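Designed Anbu Protein (Synthetic construct, PDB 5LOY) is a consensus-designed version of Anbu, a proteasome-related ancestral beta subunit that forms helical assemblies and is probably an N-terminal-nucleophile hydrolase. Local coordinates at residues Ala76-Met79 with Phe80-Ala83. Residues are numbered along the deposited sequence; the frame is centred on the assembly and turned at random.
Sequences APSM and FEAA
Ser78 caps the start of helix 79-94 by accepting a hydrogen bond from Glu81 N at its OG. The bond is long, 3.3 Å from Glu81 N to Ser78 OG, but nearly straight, with an angle of 169° at the hydrogen. A chi1 of 79° places OG between the backbone N and carbonyl carbon of Ser78 and so turns it back over the first turn, where it also lies 3.7 Å from Phe80 CB. The regular helical bonding starts at the same residue: Ala82 N donates to Ser78 O (3.0 Å), followed by Ala83 N to Met79 O.

The Glu81 side chain does not return the serine's bond. With CG beside its own backbone N and a further bend at chi2 (-58°), its chain passes the cap: CG lies 3.7 Å from Ser78 OG, and the nearer carboxylate oxygen, OE2, remains 6.9 Å from Ser78 N. OE2 instead reaches the edge of the Phe80 ring, in its plane, and has a weak, long ion pair with Arg84. The aliphatic part of Glu81 meets the Pro77 ring obliquely, Pro77 CD approaching Glu81 CB to 4.0 Å.

On the buried side, Ala82 CB receives two apolar neighbours, Ala76 CB at 4.2 Å and Met79 CE at 4.3 Å. The Met79 chain, bent at chi2 and chi3, carries its methyl forward along the helix to Ala82, while the same side chain packs on Leu114, Ile118 and Phe126. Met79 N donates a hydrogen bond to Glu121 OE2, so a carboxylate supplements the serine at this helix end.

The arrangement is a serine N-cap without the reciprocal bond of a capping box, at the start of a helix that packs on the five-stranded sheet, as in the four-layered alpha-beta-beta-alpha sandwich of proteasome-type subunits.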
ATOM      1  N   ALA A  76      25.732  25.063   1.828  1.00 58.49           N
ATOM      2  CA  ALA A  76      24.893  25.351   0.687  1.00 56.37           C
ATOM      3  C   ALA A  76      24.026  26.565   0.980  1.00 55.13           C
ATOM      4  O   ALA A  76      23.481  26.694   2.062  1.00 53.88           O
ATOM      5  CB  ALA A  76      24.033  24.152   0.384  1.00 55.44           C
ATOM      6  N   PRO A  77      23.893  27.468   0.016  1.00 56.21           N
ATOM      7  CA  PRO A  77      23.181  28.721   0.273  1.00 58.10           C
ATOM      8  C   PRO A  77      21.655  28.592   0.330  1.00 57.39           C
ATOM      9  O   PRO A  77      20.985  29.506   0.782  1.00 61.59           O
ATOM     10  CB  PRO A  77      23.595  29.606  -0.907  1.00 60.20           C
ATOM     11  CG  PRO A  77      23.895  28.641  -2.014  1.00 60.25           C
ATOM     12  CD  PRO A  77      24.401  27.378  -1.365  1.00 58.11           C
ATOM     13  N   SER A  78      21.097  27.486  -0.142  1.00 55.77           N
ATOM     14  CA  SER A  78      19.647  27.269  -0.071  1.00 53.71           C
ATOM     15  C   SER A  78      19.363  25.778  -0.108  1.00 49.81           C
ATOM     16  O   SER A  78      20.202  24.995  -0.527  1.00 49.31           O
ATOM     17  CB  SER A  78      18.924  27.986  -1.224  1.00 54.90           C
ATOM     18  OG  SER A  78      19.011  27.254  -2.431  1.00 54.18           O
ATOM     19  N   MET A  79      18.203  25.379   0.383  1.00 48.58           N
ATOM     20  CA  MET A  79      17.829  23.972   0.359  1.00 47.47           C
ATOM     21  C   MET A  79      17.695  23.433  -1.056  1.00 44.69           C
ATOM     22  O   MET A  79      17.935  22.269  -1.290  1.00 40.12           O
ATOM     23  CB  MET A  79      16.525  23.757   1.112  1.00 49.65           C
ATOM     24  CG  MET A  79      16.680  23.829   2.631  1.00 53.15           C
ATOM     25  SD  MET A  79      17.484  22.405   3.409  1.00 52.19           S
ATOM     26  CE  MET A  79      17.061  21.075   2.321  1.00 46.47           C
ATOM     27  N   PHE A  80      17.320  24.282  -2.001  1.00 44.95           N
ATOM     28  CA  PHE A  80      17.307  23.872  -3.396  1.00 43.84           C
ATOM     29  C   PHE A  80      18.723  23.464  -3.826  1.00 44.89           C
ATOM     30  O   PHE A  80      18.892  22.412  -4.431  1.00 44.21           O
ATOM     31  CB  PHE A  80      16.737  24.988  -4.281  1.00 44.71           C
ATOM     32  CG  PHE A  80      16.579  24.612  -5.729  1.00 44.98           C
ATOM     33  CD1 PHE A  80      17.636  24.767  -6.623  1.00 45.98           C
ATOM     34  CD2 PHE A  80      15.356  24.134  -6.215  1.00 43.65           C
ATOM     35  CE1 PHE A  80      17.492  24.428  -7.961  1.00 46.17           C
ATOM     36  CE2 PHE A  80      15.210  23.801  -7.543  1.00 43.28           C
ATOM     37  CZ  PHE A  80      16.278  23.950  -8.418  1.00 45.01           C
ATOM     38  N   GLU A  81      19.732  24.278  -3.525  1.00 46.32           N
ATOM     39  CA  GLU A  81      21.099  23.908  -3.851  1.00 48.23           C
ATOM     40  C   GLU A  81      21.566  22.664  -3.081  1.00 45.87           C
ATOM     41  O   GLU A  81      22.321  21.856  -3.606  1.00 46.72           O
ATOM     42  CB  GLU A  81      22.052  25.080  -3.618  1.00 53.25           C
ATOM     43  CG  GLU A  81      21.860  26.260  -4.591  1.00 58.79           C
ATOM     44  CD  GLU A  81      22.011  25.876  -6.080  1.00 63.15           C
ATOM     45  OE1 GLU A  81      22.957  25.104  -6.422  1.00 64.66           O
ATOM     46  OE2 GLU A  81      21.184  26.342  -6.920  1.00 64.38           O
ATOM     47  N   ALA A  82      21.131  22.504  -1.842  1.00 44.06           N
ATOM     48  CA  ALA A  82      21.447  21.298  -1.076  1.00 43.36           C
ATOM     49  C   ALA A  82      20.956  20.019  -1.776  1.00 40.80           C
ATOM     50  O   ALA A  82      21.696  19.040  -1.907  1.00 38.67           O
ATOM     51  CB  ALA A  82      20.830  21.384   0.314  1.00 43.57           C
ATOM     52  N   ALA A  83      19.709  20.059  -2.232  1.00 40.15           N
ATOM     53  CA  ALA A  83      19.095  18.936  -2.946  1.00 39.82           C
ATOM     54  C   ALA A  83      19.858  18.632  -4.218  1.00 41.13           C
ATOM     55  O   ALA A  83      20.076  17.489  -4.558  1.00 42.02           O
ATOM     56  CB  ALA A  83      17.636  19.240  -3.267  1.00 39.48           C
TER